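Local coordinates for SnoaL-like domain-containing protein (Novosphingobium aromaticivorans, PDB 2RFR) that is of uncharacterised function but adopts the NTF2-like, cystatin-like fold of the SnoaL-like family, whose curved sheet and helices commonly enclose a pocket, at residues A[15-20]-A[130-135]; A[43-48]-A[124-129]. One frame throughout, in Å; residues are numbered along the deposited sequence.

Contact 1 of 2, residues A[15-20]-A[130-135]; sequences LEDREE and AGWRAV
Gly131 lets the carboxylate of Glu20 come close to the strand backbone, its CA lying 3.5 Å from Glu20 OE2. Any side chain here would run into that oxygen and, at these backbone angles, into the carbonyl of Ala130, so glycine suits the place twice over. Next along, Trp132 is held at both ends. Trp132 N donates to Glu20 OE2 (2.9 Å, 159° at the hydrogen), meeting the syn side of the carboxylate but tilted from its plane. A water donates both to Glu20 OE2 (2.8 Å) and to Trp132 O (2.8 Å), so two donors grip OE2, at the end of a glutamate chain that is extended beyond CG. The Trp132 ring, its CG anti to the carbonyl carbon, reaches toward the helix. There Trp132 NE1 donates to Asp17 OD1 over 2.9 Å in a nearly straight bond (168°): the oxygen lies in the ring plane, whereas the N-H comes from well above the carboxylate plane. The same OD1 forms a salt bridge with Arg127, so this oxygen of a buried aspartate is held by both groups. Glu20 CD sits at the ring edge, 3.6 Å from Trp132 CD1, the carboxylate turned steeply against the indole. A leucine in place of Trp132 would probably leave Asp17 OD1 without the indole N-H as a donor, with Arg127 still bound, and open a gap between helix and strand. Arg133 follows with its side chain folded back along its own strand, NH1 of Arg133 donating to Trp132 O at 2.9 Å. The bonds from Trp132 to Asp17 and Glu20 fasten the long N-terminal helix 5-33 to the start of strand 131-141, the helix-on-curved-sheet packing of the NTF2-like fold.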
ATOM      1  N   LEU A  15      -2.625  12.308 -13.534  1.00 10.99           N
ATOM      2  CA  LEU A  15      -2.911  10.962 -13.018  1.00 10.50           C
ATOM      3  C   LEU A  15      -1.863   9.992 -13.479  1.00 10.25           C
ATOM      4  O   LEU A  15      -1.427   9.139 -12.705  1.00 10.56           O
ATOM      5  CB  LEU A  15      -4.303  10.479 -13.394  1.00 12.22           C
ATOM      6  CG  LEU A  15      -5.485  11.091 -12.671  1.00 13.85           C
ATOM      7  CD1 LEU A  15      -6.716  10.389 -13.225  1.00 19.30           C
ATOM      8  CD2 LEU A  15      -5.390  10.860 -11.188  1.00 18.47           C
ATOM      9  N   GLU A  16      -1.460  10.073 -14.741  1.00 10.71           N
ATOM     10  CA  GLU A  16      -0.409   9.196 -15.248  1.00 10.62           C
ATOM     11  C   GLU A  16       0.903   9.390 -14.524  1.00 10.62           C
ATOM     12  O   GLU A  16       1.612   8.440 -14.235  1.00 10.93           O
ATOM     13  CB  GLU A  16      -0.232   9.363 -16.766  1.00 10.48           C
ATOM     14  CG  GLU A  16      -1.429   8.845 -17.552  1.00 10.80           C
ATOM     15  CD  GLU A  16      -1.371   9.251 -19.010  1.00 13.43           C
ATOM     16  OE1 GLU A  16      -0.854  10.323 -19.352  1.00 15.01           O
ATOM     17  OE2 GLU A  16      -1.869   8.507 -19.885  1.00 15.06           O
ATOM     18  N   ASP A  17       1.247  10.623 -14.261  1.00  9.75           N
ATOM     19  CA  ASP A  17       2.482  10.961 -13.541  1.00  9.61           C
ATOM     20  C   ASP A  17       2.457  10.299 -12.162  1.00  9.71           C
ATOM     21  O   ASP A  17       3.423   9.649 -11.758  1.00  9.56           O
ATOM     22  CB  ASP A  17       2.590  12.490 -13.380  1.00  9.90           C
ATOM     23  CG  ASP A  17       2.920  13.230 -14.644  1.00 11.45           C
ATOM     24  OD1 ASP A  17       3.436  12.650 -15.606  1.00 11.38           O
ATOM     25  OD2 ASP A  17       2.710  14.458 -14.584  1.00 11.71           O
ATOM     26  N   ARG A  18       1.354  10.457 -11.431  1.00  9.72           N
ATOM     27  CA  ARG A  18       1.248   9.924 -10.094  1.00 10.60           C
ATOM     28  C   ARG A  18       1.297   8.412 -10.117  1.00  9.77           C
ATOM     29  O   ARG A  18       1.945   7.799  -9.260  1.00 10.87           O
ATOM     30  CB  ARG A  18      -0.048  10.400  -9.469  1.00 11.84           C
ATOM     31  CG  ARG A  18      -0.060  11.899  -9.197  1.00 13.70           C
ATOM     32  CD  ARG A  18      -1.436  12.399  -8.700  1.00 14.55           C
ATOM     33  NE  ARG A  18      -1.763  11.768  -7.445  1.00 24.94           N
ATOM     34  CZ  ARG A  18      -1.238  12.138  -6.272  1.00 29.35           C
ATOM     35  NH1 ARG A  18      -0.496  13.200  -6.200  1.00 25.01           N
ATOM     36  NH2 ARG A  18      -1.533  11.490  -5.169  1.00 31.49           N
ATOM     37  N   GLU A  19       0.655   7.789 -11.089  0.50 10.26           N
ATOM     38  CA  GLU A  19       0.637   6.349 -11.158  0.50 10.89           C
ATOM     39  C   GLU A  19       2.032   5.820 -11.515  0.50 11.03           C
ATOM     40  O   GLU A  19       2.455   4.755 -11.017  0.50 11.36           O
ATOM     41  CB  GLU A  19      -0.502   5.900 -12.093  0.50 10.96           C
ATOM     42  CG  GLU A  19      -0.537   4.464 -12.453  0.50 15.95           C
ATOM     43  CD  GLU A  19      -0.813   3.597 -11.323  0.50 18.88           C
ATOM     44  OE1 GLU A  19      -1.305   4.057 -10.303  0.50 22.58           O
ATOM     45  OE2 GLU A  19      -0.599   2.403 -11.527  0.50 23.75           O
ATOM     46  N   GLU A  20       2.770   6.520 -12.369  1.00 10.62           N
ATOM     47  CA  GLU A  20       4.139   6.129 -12.708  1.00 11.09           C
ATOM     48  C   GLU A  20       5.051   6.209 -11.522  1.00  9.58           C
ATOM     49  O   GLU A  20       5.867   5.301 -11.322  1.00  9.71           O
ATOM     50  CB  GLU A  20       4.696   7.008 -13.816  1.00 13.79           C
ATOM     51  CG  GLU A  20       5.266   6.396 -14.985  1.00 25.70           C
ATOM     52  CD  GLU A  20       5.805   7.370 -16.022  1.00 18.01           C
ATOM     53  OE1 GLU A  20       5.033   8.093 -16.687  1.00 24.49           O
ATOM     54  OE2 GLU A  20       7.032   7.371 -16.116  1.00 18.28           O
ATOM     55  N   ALA A 130      12.637   9.255 -20.845  1.00 19.07           N
ATOM     56  CA  ALA A 130      12.247   7.860 -20.799  1.00 19.77           C
ATOM     57  C   ALA A 130      11.212   7.596 -19.678  1.00 20.33           C
ATOM     58  O   ALA A 130      10.910   6.433 -19.390  1.00 20.55           O
ATOM     59  CB  ALA A 130      13.438   7.013 -20.541  1.00 23.11           C
ATOM     60  N   GLY A 131      10.698   8.653 -19.056  1.00 17.26           N
ATOM     61  CA  GLY A 131       9.721   8.514 -17.973  1.00 15.62           C
ATOM     62  C   GLY A 131      10.224   9.038 -16.652  1.00 13.46           C
ATOM     63  O   GLY A 131      11.350   9.499 -16.507  1.00 12.62           O
ATOM     64  N   TRP A 132       9.375   8.971 -15.655  1.00 11.36           N
ATOM     65  CA  TRP A 132       9.764   9.380 -14.325  1.00  9.67           C
ATOM     66  C   TRP A 132      10.854   8.453 -13.790  1.00  9.97           C
ATOM     67  O   TRP A 132      10.804   7.248 -13.970  1.00 11.02           O
ATOM     68  CB  TRP A 132       8.546   9.359 -13.409  1.00  9.03           C
ATOM     69  CG  TRP A 132       7.624  10.495 -13.649  1.00  9.36           C
ATOM     70  CD1 TRP A 132       6.510  10.519 -14.488  1.00  9.82           C
ATOM     71  CD2 TRP A 132       7.689  11.791 -13.065  1.00  9.11           C
ATOM     72  NE1 TRP A 132       5.925  11.743 -14.438  1.00 10.95           N
ATOM     73  CE2 TRP A 132       6.601  12.545 -13.567  1.00 10.03           C
ATOM     74  CE3 TRP A 132       8.550  12.404 -12.163  1.00  9.31           C
ATOM     75  CZ2 TRP A 132       6.377  13.851 -13.183  1.00 10.56           C
ATOM     76  CZ3 TRP A 132       8.324  13.703 -11.766  1.00 10.66           C
ATOM     77  CH2 TRP A 132       7.257  14.426 -12.295  1.00 10.01           C
ATOM     78  N   ARG A 133      11.816   9.062 -13.094  1.00  9.22           N
ATOM     79  CA  ARG A 133      12.887   8.326 -12.410  1.00  8.88           C
ATOM     80  C   ARG A 133      13.168   8.973 -11.065  1.00  9.68           C
ATOM     81  O   ARG A 133      12.959  10.172 -10.872  1.00  9.57           O
ATOM     82  CB  ARG A 133      14.185   8.356 -13.246  1.00  9.95           C
ATOM     83  CG  ARG A 133      14.136   7.655 -14.571  1.00 10.50           C
ATOM     84  CD  ARG A 133      14.047   6.156 -14.466  1.00 11.61           C
ATOM     85  NE  ARG A 133      14.050   5.496 -15.764  1.00 12.93           N
ATOM     86  CZ  ARG A 133      12.986   5.273 -16.503  1.00 14.68           C
ATOM     87  NH1 ARG A 133      11.796   5.719 -16.172  1.00 16.29           N
ATOM     88  NH2 ARG A 133      13.113   4.628 -17.647  1.00 19.17           N
ATOM     89  N   ALA A 134      13.626   8.168 -10.111  1.00  8.96           N
ATOM     90  CA  ALA A 134      14.044   8.671  -8.840  1.00  8.96           C
ATOM     91  C   ALA A 134      15.323   9.492  -8.945  1.00  9.09           C
ATOM     92  O   ALA A 134      16.245   9.158  -9.708  1.00  9.60           O
ATOM     93  CB  ALA A 134      14.257   7.488  -7.838  1.00 10.00           C
ATOM     94  N   VAL A 135      15.410  10.551  -8.162  1.00  9.15           N
ATOM     95  CA  VAL A 135      16.617  11.380  -8.068  1.00  9.45           C
ATOM     96  C   VAL A 135      17.330  11.095  -6.770  1.00  9.54           C
ATOM     97  O   VAL A 135      18.487  10.706  -6.769  1.00 10.66           O
ATOM     98  CB  VAL A 135      16.267  12.857  -8.214  1.00 10.15           C
ATOM     99  CG1 VAL A 135      17.522  13.748  -7.966  1.00 12.76           C
ATOM    100  CG2 VAL A 135      15.660  13.111  -9.600  1.00 12.53           C
TER
HETATM  101  O   HOH W   1       8.637   5.609 -14.740  1.00 18.08           O

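Contact 2 of 2, residues A[43-48]-A[124-129]; sequences LWVEDG and TFRRTP
Asp47 OD1 accepts a hydrogen bond of 2.8 Å from a water that itself accepts one from Arg126 NH1 over 3.1 Å. This solvent bridge joins the type I beta turn of Val45 to Gly48 to strand 112-128 of the NTF2-like sheet. The opposite charges do not meet directly, so the water carries the polar link at this exposed place. The turn is closed by Gly48 N donating to Val45 O (2.9 Å); glycine fits, since a side chain there would clash with Trp44 CD1. Strand 131-141 pairs with strand 112-128 on one side and with Leu43 and Val45 on the other, so these side chains meet across an intervening strand. Arg126 manages this with a chain extended from CG to NE, which brings its flat guanidinium over the valine, the two side chains crossing at about a right angle. A branched, apolar valine suits the spot, covering part of one guanidinium face, while the water sits at the edge, in the guanidinium plane. Thr128 turns its methyl to the valine, as its OG1 is occupied by Gly131 O and Ala130 N in the hairpin turn. Val45 CG1 thus lies 3.6 Å from Arg126 NH2 and 4.0 Å from Thr128 CG2.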
ATOM      1  N   LEU A  43      15.735   2.342 -11.573  1.00  9.99           N
ATOM      2  CA  LEU A  43      14.659   3.190 -11.085  1.00  9.90           C
ATOM      3  C   LEU A  43      15.104   4.644 -10.900  1.00  8.76           C
ATOM      4  O   LEU A  43      14.238   5.527 -10.884  1.00 10.03           O
ATOM      5  CB  LEU A  43      14.124   2.640  -9.769  1.00  8.49           C
ATOM      6  CG  LEU A  43      13.564   1.211  -9.772  1.00  8.91           C
ATOM      7  CD1 LEU A  43      13.237   0.812  -8.317  1.00 10.49           C
ATOM      8  CD2 LEU A  43      12.319   1.092 -10.657  1.00 10.88           C
ATOM      9  N   TRP A  44      16.410   4.847 -10.699  1.00  9.15           N
ATOM     10  CA  TRP A  44      17.014   6.149 -10.542  1.00  9.22           C
ATOM     11  C   TRP A  44      17.594   6.671 -11.826  1.00 10.50           C
ATOM     12  O   TRP A  44      17.965   5.927 -12.722  1.00 11.36           O
ATOM     13  CB  TRP A  44      18.178   6.062  -9.536  1.00  9.69           C
ATOM     14  CG  TRP A  44      17.822   6.148  -8.049  1.00  9.49           C
ATOM     15  CD1 TRP A  44      17.924   7.214  -7.243  1.00  8.72           C
ATOM     16  CD2 TRP A  44      17.372   5.029  -7.211  1.00  8.16           C
ATOM     17  NE1 TRP A  44      17.582   6.869  -5.975  1.00  9.69           N
ATOM     18  CE2 TRP A  44      17.256   5.531  -5.921  1.00  8.56           C
ATOM     19  CE3 TRP A  44      17.124   3.676  -7.426  1.00  8.78           C
ATOM     20  CZ2 TRP A  44      16.868   4.737  -4.844  1.00  9.83           C
ATOM     21  CZ3 TRP A  44      16.723   2.889  -6.351  1.00  9.81           C
ATOM     22  CH2 TRP A  44      16.616   3.426  -5.078  1.00  9.29           C
ATOM     23  N   VAL A  45      17.716   7.992 -11.877  1.00  9.69           N
ATOM     24  CA  VAL A  45      18.588   8.685 -12.862  1.00 10.07           C
ATOM     25  C   VAL A  45      20.008   8.184 -12.687  1.00 10.21           C
ATOM     26  O   VAL A  45      20.401   7.635 -11.643  1.00  9.98           O
ATOM     27  CB  VAL A  45      18.459  10.214 -12.764  1.00 10.64           C
ATOM     28  CG1 VAL A  45      17.014  10.660 -13.039  1.00 11.44           C
ATOM     29  CG2 VAL A  45      18.999  10.758 -11.452  1.00 12.22           C
ATOM     30  N   GLU A  46      20.829   8.398 -13.718  0.50 11.36           N
ATOM     31  CA  GLU A  46      22.181   7.842 -13.697  0.50 10.67           C
ATOM     32  C   GLU A  46      22.995   8.240 -12.480  0.50 12.21           C
ATOM     33  O   GLU A  46      23.712   7.420 -11.927  0.50 12.73           O
ATOM     34  CB  GLU A  46      22.977   8.274 -14.963  0.50 12.50           C
ATOM     35  CG  GLU A  46      24.484   7.902 -14.905  0.50 14.56           C
ATOM     36  CD  GLU A  46      24.768   6.405 -14.761  0.50 17.58           C
ATOM     37  OE1 GLU A  46      24.062   5.597 -15.370  0.50 17.79           O
ATOM     38  OE2 GLU A  46      25.708   6.028 -14.024  0.50 21.56           O
ATOM     39  N   ASP A  47      22.895   9.506 -12.101  1.00 11.38           N
ATOM     40  CA  ASP A  47      23.614  10.013 -10.940  1.00 12.92           C
ATOM     41  C   ASP A  47      22.730  10.130  -9.683  1.00 11.64           C
ATOM     42  O   ASP A  47      22.960  10.930  -8.792  1.00 13.64           O
ATOM     43  CB  ASP A  47      24.270  11.351 -11.275  1.00 13.72           C
ATOM     44  CG  ASP A  47      23.312  12.449 -11.534  1.00 19.66           C
ATOM     45  OD1 ASP A  47      22.125  12.173 -11.777  1.00 22.30           O
ATOM     46  OD2 ASP A  47      23.789  13.633 -11.629  1.00 27.71           O
ATOM     47  N   GLY A  48      21.744   9.253  -9.610  1.00 10.65           N
ATOM     48  CA  GLY A  48      20.834   9.223  -8.470  1.00  9.99           C
ATOM     49  C   GLY A  48      21.522   8.835  -7.177  1.00  9.90           C
ATOM     50  O   GLY A  48      22.582   8.218  -7.169  1.00 10.51           O
ATOM     51  N   THR A 124      12.557  11.856  -4.044  1.00  8.18           N
ATOM     52  CA  THR A 124      12.371  12.857  -5.078  1.00  8.15           C
ATOM     53  C   THR A 124      12.503  12.215  -6.426  1.00  8.11           C
ATOM     54  O   THR A 124      13.219  11.224  -6.593  1.00  9.47           O
ATOM     55  CB  THR A 124      13.307  13.999  -4.921  1.00 10.16           C
ATOM     56  OG1 THR A 124      14.628  13.541  -5.092  1.00 11.94           O
ATOM     57  CG2 THR A 124      13.181  14.730  -3.599  1.00 13.61           C
ATOM     58  N   PHE A 125      11.814  12.800  -7.415  1.00  8.32           N
ATOM     59  CA  PHE A 125      11.738  12.252  -8.766  1.00  8.51           C
ATOM     60  C   PHE A 125      11.843  13.372  -9.774  1.00  8.93           C
ATOM     61  O   PHE A 125      11.520  14.525  -9.494  1.00  9.56           O
ATOM     62  CB  PHE A 125      10.408  11.523  -8.989  1.00  8.76           C
ATOM     63  CG  PHE A 125      10.097  10.450  -8.001  1.00  8.18           C
ATOM     64  CD1 PHE A 125       9.495  10.764  -6.839  1.00  8.49           C
ATOM     65  CD2 PHE A 125      10.469   9.148  -8.204  1.00  8.61           C
ATOM     66  CE1 PHE A 125       9.222   9.787  -5.894  1.00  8.83           C
ATOM     67  CE2 PHE A 125      10.218   8.138  -7.258  1.00  9.02           C
ATOM     68  CZ  PHE A 125       9.610   8.493  -6.082  1.00  9.31           C
ATOM     69  N   ARG A 126      12.182  12.986 -10.994  1.00  9.93           N
ATOM     70  CA  ARG A 126      12.054  13.918 -12.108  1.00 11.92           C
ATOM     71  C   ARG A 126      11.620  13.219 -13.358  1.00 10.90           C
ATOM     72  O   ARG A 126      11.842  12.055 -13.565  1.00 10.39           O
ATOM     73  CB  ARG A 126      13.289  14.735 -12.287  1.00 17.30           C
ATOM     74  CG  ARG A 126      14.404  14.075 -12.876  1.00 18.30           C
ATOM     75  CD  ARG A 126      15.402  15.194 -13.306  1.00 25.69           C
ATOM     76  NE  ARG A 126      16.554  14.552 -13.840  1.00 23.50           N
ATOM     77  CZ  ARG A 126      17.735  14.394 -13.239  1.00 23.72           C
ATOM     78  NH1 ARG A 126      18.008  14.908 -12.039  1.00 22.60           N
ATOM     79  NH2 ARG A 126      18.666  13.745 -13.914  1.00 27.37           N
ATOM     80  N   ARG A 127      10.974  14.000 -14.206  1.00  9.79           N
ATOM     81  CA  ARG A 127      10.507  13.506 -15.486  1.00 10.47           C
ATOM     82  C   ARG A 127      11.695  13.479 -16.403  1.00 12.60           C
ATOM     83  O   ARG A 127      12.272  14.501 -16.645  1.00 21.30           O
ATOM     84  CB  ARG A 127       9.433  14.459 -16.040  1.00 12.20           C
ATOM     85  CG  ARG A 127       8.706  13.899 -17.262  1.00 12.32           C
ATOM     86  CD  ARG A 127       7.892  15.027 -17.960  1.00 13.11           C
ATOM     87  NE  ARG A 127       6.978  15.714 -17.033  1.00 12.73           N
ATOM     88  CZ  ARG A 127       5.805  15.192 -16.632  1.00 12.25           C
ATOM     89  NH1 ARG A 127       5.326  14.026 -17.112  1.00 12.48           N
ATOM     90  NH2 ARG A 127       5.047  15.867 -15.778  1.00 12.36           N
ATOM     91  N   THR A 128      11.993  12.376 -17.006  1.00 13.24           N
ATOM     92  CA  THR A 128      13.070  12.263 -17.983  1.00 14.94           C
ATOM     93  C   THR A 128      12.435  11.915 -19.295  1.00 15.65           C
ATOM     94  O   THR A 128      11.278  11.545 -19.345  1.00 17.30           O
ATOM     95  CB  THR A 128      14.066  11.137 -17.607  1.00 13.71           C
ATOM     96  OG1 THR A 128      13.550   9.840 -17.970  1.00 13.95           O
ATOM     97  CG2 THR A 128      14.461  11.192 -16.109  1.00 13.89           C
ATOM     98  N   PRO A 129      13.215  11.969 -20.385  1.00 17.97           N
ATOM     99  CA  PRO A 129      12.637  11.558 -21.670  1.00 19.98           C
ATOM    100  C   PRO A 129      12.140  10.125 -21.722  1.00 21.90           C
ATOM    101  O   PRO A 129      11.267   9.824 -22.548  1.00 27.08           O
ATOM    102  CB  PRO A 129      13.787  11.812 -22.663  1.00 21.58           C
ATOM    103  CG  PRO A 129      14.587  12.891 -22.045  1.00 21.14           C
ATOM    104  CD  PRO A 129      14.542  12.588 -20.542  1.00 19.71           C
TER
HETATM  105  O   HOH W   2      20.608  14.169 -10.467  1.00 37.99           O

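In the fold
From the N terminus, helix 5-33 supplies 15-20, the first half of contact 1; after helix 37-41 the chain reaches 43-48, the first half of contact 2. The chain then runs through further helices and strands before strand 112-128 closes contact 2 at 124-129. One tight turn later, strand 131-141 closes contact 1, so contact 2 is nested within its loop. The two closing segments are neighbouring strands of one hairpin, joined by a probable hydrogen bond from Val135 to Thr124. Contact 1 ties that hairpin to the long helix, and contact 2 ties it to the turn leading into strand 48-52. The centres lie about 9 Å apart.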